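Phytase (Debaryomyces castellii, PDB 2GFI) probably removes phosphate from phytate (inositol hexakisphosphate) as a 3-phytase of the histidine acid phosphatase family. Local coordinates at residues A[105-113]-A[258-266]. Sequence-based numbering, arbitrary orientation.
Sequences NDDYEYFVP and YCAYELNVK
Tyr108 and Glu262 meet at their polar ends beside a water that also joins Tyr258 OH to Glu109 O. The water accepts a short bond from Tyr258 OH, 2.5 Å from the water oxygen, and donates to Glu109 O and to Glu262 OE2, the latter at 2.8 Å. Tyrosine suits position 258 because the same side chain gives a proton at its tip and a broad aromatic face along its length. Tyr108 OH faces the Glu262 carboxylate from the opposite direction, 2.9 Å from both OE1 and OE2; either bond would be weak, and the one proton has two acceptors to choose from. With its CG anti to the backbone N (chi1 -171°) and the chain extended beyond it, Glu262 carries the carboxylate out to this polar cluster, where Ser269 also bonds OE1. These partners would probably favour the ionised form.

Beside the polar group sits Phe111, a buried side chain whose ring lies against the helix. Its edge points at the face of Tyr258 in a T-shaped pair, centroids 4.9 Å apart and planes at 70°. Glu262 CB lies over the Phe111 face as a CH-pi contact, 4.0 Å from the ring centroid. Phe111 CZ touches Tyr261 CB at 3.5 Å. On the same ring, Phe111 CD1 meets Val265 CB at 3.7 Å. A flat, wholly apolar ring fits well against this helix surface. Tyr110 extends the aromatic cluster, its CD1 lying 3.4 Å from Tyr258 OH, and Tyr83 of helix 77-91 packs on both Tyr110 and Phe111.

The end of Tyr261 leads away from the loop, and its side chain lies near those of His70 and Asp333, the predicted nucleophile and proton donor. The helix that carries it is thus also held to an irregular loop, by a water-bridged polar cluster, a weak tyrosine-carboxylate bond and aromatic packing.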
ATOM      1  N   ASN A 105      17.914   2.280 -28.027  1.00 25.43           N
ATOM      2  CA  ASN A 105      18.306   3.505 -28.761  1.00 26.39           C
ATOM      3  C   ASN A 105      18.694   4.710 -27.880  1.00 27.71           C
ATOM      4  O   ASN A 105      19.342   5.647 -28.360  1.00 27.51           O
ATOM      5  CB  ASN A 105      17.165   3.991 -29.683  1.00 25.82           C
ATOM      6  CG  ASN A 105      16.591   2.892 -30.571  1.00 24.13           C
ATOM      7  OD1 ASN A 105      17.317   2.115 -31.173  1.00 22.05           O
ATOM      8  ND2 ASN A 105      15.262   2.828 -30.633  1.00 22.14           N
ATOM      9  N   ASP A 106      18.284   4.726 -26.612  1.00 29.00           N
ATOM     10  CA  ASP A 106      18.315   5.991 -25.869  1.00 30.79           C
ATOM     11  C   ASP A 106      19.575   6.266 -25.077  1.00 31.82           C
ATOM     12  O   ASP A 106      19.498   6.565 -23.883  1.00 32.53           O
ATOM     13  CB  ASP A 106      17.085   6.129 -24.977  1.00 30.86           C
ATOM     14  CG  ASP A 106      15.807   5.931 -25.746  1.00 32.16           C
ATOM     15  OD1 ASP A 106      14.824   5.448 -25.139  1.00 35.64           O
ATOM     16  OD2 ASP A 106      15.695   6.204 -26.962  1.00 31.38           O
ATOM     17  N   ASP A 107      20.734   6.205 -25.737  1.00 32.77           N
ATOM     18  CA  ASP A 107      21.995   6.302 -25.018  1.00 33.75           C
ATOM     19  C   ASP A 107      21.909   5.344 -23.879  1.00 32.01           C
ATOM     20  O   ASP A 107      22.067   5.722 -22.712  1.00 32.78           O
ATOM     21  CB  ASP A 107      22.205   7.706 -24.453  1.00 35.69           C
ATOM     22  CG  ASP A 107      22.297   8.750 -25.532  1.00 39.59           C
ATOM     23  OD1 ASP A 107      22.688   8.378 -26.685  1.00 43.90           O
ATOM     24  OD2 ASP A 107      22.011   9.958 -25.300  1.00 43.46           O
ATOM     25  N   TYR A 108      21.601   4.103 -24.207  1.00 29.89           N
ATOM     26  CA  TYR A 108      21.438   3.135 -23.178  1.00 28.69           C
ATOM     27  C   TYR A 108      22.830   2.624 -22.830  1.00 27.89           C
ATOM     28  O   TYR A 108      23.511   2.029 -23.658  1.00 27.78           O
ATOM     29  CB  TYR A 108      20.511   2.041 -23.663  1.00 27.86           C
ATOM     30  CG  TYR A 108      20.273   0.940 -22.681  1.00 26.64           C
ATOM     31  CD1 TYR A 108      19.616   1.174 -21.471  1.00 25.61           C
ATOM     32  CD2 TYR A 108      20.669  -0.361 -22.978  1.00 24.92           C
ATOM     33  CE1 TYR A 108      19.389   0.140 -20.585  1.00 23.86           C
ATOM     34  CE2 TYR A 108      20.428  -1.394 -22.106  1.00 24.52           C
ATOM     35  CZ  TYR A 108      19.797  -1.141 -20.912  1.00 25.49           C
ATOM     36  OH  TYR A 108      19.561  -2.199 -20.061  1.00 26.83           O
ATOM     37  N   GLU A 109      23.265   2.919 -21.619  1.00 27.66           N
ATOM     38  CA  GLU A 109      24.561   2.481 -21.172  1.00 31.41           C
ATOM     39  C   GLU A 109      24.488   1.066 -20.614  1.00 26.22           C
ATOM     40  O   GLU A 109      23.460   0.630 -20.123  1.00 24.59           O
ATOM     41  CB  GLU A 109      25.076   3.437 -20.117  1.00 28.34           C
ATOM     42  CG  GLU A 109      25.336   4.836 -20.649  1.00 36.81           C
ATOM     43  CD  GLU A 109      25.952   5.749 -19.591  1.00 30.05           C
ATOM     44  OE1 GLU A 109      25.468   5.806 -18.426  1.00 46.21           O
ATOM     45  OE2 GLU A 109      26.949   6.424 -19.918  1.00 48.58           O
ATOM     46  N   TYR A 110      25.585   0.334 -20.721  1.00 25.27           N
ATOM     47  CA  TYR A 110      25.690  -0.923 -20.024  1.00 24.71           C
ATOM     48  C   TYR A 110      25.766  -0.600 -18.521  1.00 24.98           C
ATOM     49  O   TYR A 110      26.436   0.368 -18.139  1.00 24.18           O
ATOM     50  CB  TYR A 110      26.917  -1.676 -20.481  1.00 24.17           C
ATOM     51  CG  TYR A 110      27.058  -2.963 -19.735  1.00 23.77           C
ATOM     52  CD1 TYR A 110      26.028  -3.885 -19.730  1.00 22.91           C
ATOM     53  CD2 TYR A 110      28.222  -3.263 -19.019  1.00 24.04           C
ATOM     54  CE1 TYR A 110      26.142  -5.078 -19.011  1.00 23.61           C
ATOM     55  CE2 TYR A 110      28.347  -4.480 -18.311  1.00 21.45           C
ATOM     56  CZ  TYR A 110      27.299  -5.363 -18.308  1.00 22.82           C
ATOM     57  OH  TYR A 110      27.369  -6.546 -17.612  1.00 23.23           O
ATOM     58  N   PHE A 111      25.073  -1.381 -17.679  1.00 24.69           N
ATOM     59  CA  PHE A 111      24.871  -0.965 -16.288  1.00 25.01           C
ATOM     60  C   PHE A 111      26.068  -1.168 -15.342  1.00 26.37           C
ATOM     61  O   PHE A 111      26.111  -0.627 -14.244  1.00 26.82           O
ATOM     62  CB  PHE A 111      23.624  -1.596 -15.722  1.00 24.42           C
ATOM     63  CG  PHE A 111      23.704  -3.083 -15.542  1.00 22.63           C
ATOM     64  CD1 PHE A 111      24.103  -3.626 -14.331  1.00 21.97           C
ATOM     65  CD2 PHE A 111      23.312  -3.931 -16.547  1.00 22.07           C
ATOM     66  CE1 PHE A 111      24.120  -4.997 -14.139  1.00 22.63           C
ATOM     67  CE2 PHE A 111      23.353  -5.299 -16.389  1.00 22.05           C
ATOM     68  CZ  PHE A 111      23.752  -5.840 -15.188  1.00 23.09           C
ATOM     69  N   VAL A 112      27.022  -1.978 -15.760  1.00 27.98           N
ATOM     70  CA  VAL A 112      28.251  -2.102 -15.029  1.00 29.89           C
ATOM     71  C   VAL A 112      29.263  -1.165 -15.696  1.00 32.70           C
ATOM     72  O   VAL A 112      29.849  -1.511 -16.731  1.00 32.82           O
ATOM     73  CB  VAL A 112      28.762  -3.545 -14.991  1.00 29.02           C
ATOM     74  CG1 VAL A 112      29.910  -3.649 -14.031  1.00 27.23           C
ATOM     75  CG2 VAL A 112      27.632  -4.493 -14.565  1.00 28.10           C
ATOM     76  N   PRO A 113      29.479   0.005 -15.082  1.00 35.42           N
ATOM     77  CA  PRO A 113      30.343   1.025 -15.684  1.00 37.70           C
ATOM     78  C   PRO A 113      31.787   0.527 -15.650  1.00 39.50           C
ATOM     79  O   PRO A 113      32.528   0.593 -16.657  1.00 41.04           O
ATOM     80  CB  PRO A 113      30.159   2.245 -14.758  1.00 37.88           C
ATOM     81  CG  PRO A 113      29.708   1.675 -13.395  1.00 37.41           C
ATOM     82  CD  PRO A 113      28.993   0.387 -13.735  1.00 35.55           C
ATOM     83  N   TYR A 258      20.227 -10.140 -16.597  1.00 17.38           N
ATOM     84  CA  TYR A 258      20.580  -8.768 -16.886  1.00 17.85           C
ATOM     85  C   TYR A 258      19.549  -7.847 -16.210  1.00 18.52           C
ATOM     86  O   TYR A 258      19.909  -6.896 -15.524  1.00 19.48           O
ATOM     87  CB  TYR A 258      20.578  -8.613 -18.421  1.00 16.95           C
ATOM     88  CG  TYR A 258      21.159  -7.330 -18.955  1.00 17.72           C
ATOM     89  CD1 TYR A 258      22.256  -7.351 -19.845  1.00 18.18           C
ATOM     90  CD2 TYR A 258      20.610  -6.082 -18.607  1.00 16.08           C
ATOM     91  CE1 TYR A 258      22.781  -6.180 -20.367  1.00 16.15           C
ATOM     92  CE2 TYR A 258      21.121  -4.920 -19.126  1.00 16.03           C
ATOM     93  CZ  TYR A 258      22.210  -4.969 -20.006  1.00 16.61           C
ATOM     94  OH  TYR A 258      22.732  -3.784 -20.497  1.00 17.29           O
ATOM     95  N   CYS A 259      18.262  -8.139 -16.431  1.00 18.70           N
ATOM     96  CA  CYS A 259      17.161  -7.466 -15.759  1.00 19.19           C
ATOM     97  C   CYS A 259      17.366  -7.460 -14.218  1.00 18.65           C
ATOM     98  O   CYS A 259      17.358  -6.407 -13.580  1.00 17.94           O
ATOM     99  CB  CYS A 259      15.840  -8.167 -16.140  1.00 19.06           C
ATOM    100  SG  CYS A 259      14.501  -8.034 -14.943  1.00 21.03           S
ATOM    101  N   ALA A 260      17.585  -8.651 -13.654  1.00 18.43           N
ATOM    102  CA  ALA A 260      17.758  -8.798 -12.201  1.00 17.53           C
ATOM    103  C   ALA A 260      18.915  -7.964 -11.719  1.00 16.96           C
ATOM    104  O   ALA A 260      18.774  -7.224 -10.764  1.00 16.94           O
ATOM    105  CB  ALA A 260      17.924 -10.237 -11.829  1.00 17.18           C
ATOM    106  N   TYR A 261      20.057  -8.065 -12.406  1.00 17.24           N
ATOM    107  CA  TYR A 261      21.218  -7.257 -12.066  1.00 17.27           C
ATOM    108  C   TYR A 261      21.125  -5.783 -12.315  1.00 17.36           C
ATOM    109  O   TYR A 261      21.607  -5.029 -11.505  1.00 18.33           O
ATOM    110  CB  TYR A 261      22.518  -7.889 -12.594  1.00 18.57           C
ATOM    111  CG  TYR A 261      22.766  -9.085 -11.747  1.00 17.71           C
ATOM    112  CD1 TYR A 261      23.251  -8.930 -10.461  1.00 15.79           C
ATOM    113  CD2 TYR A 261      22.402 -10.349 -12.183  1.00 20.06           C
ATOM    114  CE1 TYR A 261      23.426 -10.004  -9.638  1.00 17.57           C
ATOM    115  CE2 TYR A 261      22.587 -11.455 -11.358  1.00 22.23           C
ATOM    116  CZ  TYR A 261      23.101 -11.256 -10.082  1.00 18.93           C
ATOM    117  OH  TYR A 261      23.272 -12.317  -9.241  1.00 21.77           O
ATOM    118  N   GLU A 262      20.518  -5.350 -13.416  1.00 17.33           N
ATOM    119  CA  GLU A 262      20.357  -3.925 -13.637  1.00 17.90           C
ATOM    120  C   GLU A 262      19.411  -3.306 -12.600  1.00 17.93           C
ATOM    121  O   GLU A 262      19.598  -2.148 -12.150  1.00 16.79           O
ATOM    122  CB  GLU A 262      19.801  -3.666 -15.038  1.00 19.08           C
ATOM    123  CG  GLU A 262      19.818  -2.187 -15.394  1.00 20.24           C
ATOM    124  CD  GLU A 262      19.556  -1.966 -16.865  1.00 23.46           C
ATOM    125  OE1 GLU A 262      18.581  -2.540 -17.397  1.00 25.87           O
ATOM    126  OE2 GLU A 262      20.333  -1.216 -17.491  1.00 27.11           O
ATOM    127  N   LEU A 263      18.381  -4.075 -12.241  1.00 17.69           N
ATOM    128  CA  LEU A 263      17.522  -3.719 -11.120  1.00 18.55           C
ATOM    129  C   LEU A 263      18.351  -3.531  -9.824  1.00 18.74           C
ATOM    130  O   LEU A 263      18.286  -2.466  -9.204  1.00 18.98           O
ATOM    131  CB  LEU A 263      16.420  -4.786 -10.952  1.00 18.29           C
ATOM    132  CG  LEU A 263      15.429  -4.637  -9.787  1.00 19.39           C
ATOM    133  CD1 LEU A 263      14.618  -3.343  -9.885  1.00 18.54           C
ATOM    134  CD2 LEU A 263      14.474  -5.828  -9.845  1.00 19.49           C
ATOM    135  N   ASN A 264      19.159  -4.528  -9.453  1.00 18.18           N
ATOM    136  CA  ASN A 264      20.067  -4.396  -8.306  1.00 18.85           C
ATOM    137  C   ASN A 264      20.930  -3.148  -8.422  1.00 18.75           C
ATOM    138  O   ASN A 264      21.027  -2.341  -7.501  1.00 19.43           O
ATOM    139  CB  ASN A 264      21.021  -5.590  -8.221  1.00 18.75           C
ATOM    140  CG  ASN A 264      20.354  -6.829  -7.788  1.00 17.86           C
ATOM    141  OD1 ASN A 264      19.172  -6.822  -7.460  1.00 19.03           O
ATOM    142  ND2 ASN A 264      21.103  -7.922  -7.766  1.00 15.89           N
ATOM    143  N   VAL A 265      21.538  -2.976  -9.579  1.00 18.59           N
ATOM    144  CA  VAL A 265      22.531  -1.924  -9.732  1.00 17.97           C
ATOM    145  C   VAL A 265      21.944  -0.529  -9.850  1.00 18.69           C
ATOM    146  O   VAL A 265      22.451   0.410  -9.238  1.00 19.60           O
ATOM    147  CB  VAL A 265      23.489  -2.245 -10.903  1.00 17.24           C
ATOM    148  CG1 VAL A 265      24.361  -1.014 -11.233  1.00 16.18           C
ATOM    149  CG2 VAL A 265      24.340  -3.473 -10.545  1.00 14.40           C
ATOM    150  N   LYS A 266      20.903  -0.394 -10.659  1.00 19.41           N
ATOM    151  CA  LYS A 266      20.333   0.899 -11.037  1.00 20.54           C
ATOM    152  C   LYS A 266      19.046   1.222 -10.278  1.00 20.61           C
ATOM    153  O   LYS A 266      18.654   2.388 -10.191  1.00 21.41           O
ATOM    154  CB  LYS A 266      20.005   0.902 -12.534  1.00 20.29           C
ATOM    155  CG  LYS A 266      21.201   0.602 -13.453  1.00 25.18           C
ATOM    156  CD  LYS A 266      22.288   1.687 -13.401  1.00 30.64           C
ATOM    157  CE  LYS A 266      21.810   2.988 -14.036  1.00 32.59           C
ATOM    158  NZ  LYS A 266      23.042   3.855 -14.182  1.00 43.82           N
TER
HETATM  159  O   HOH W   1      22.481  -1.703 -19.139  1.00 17.29           O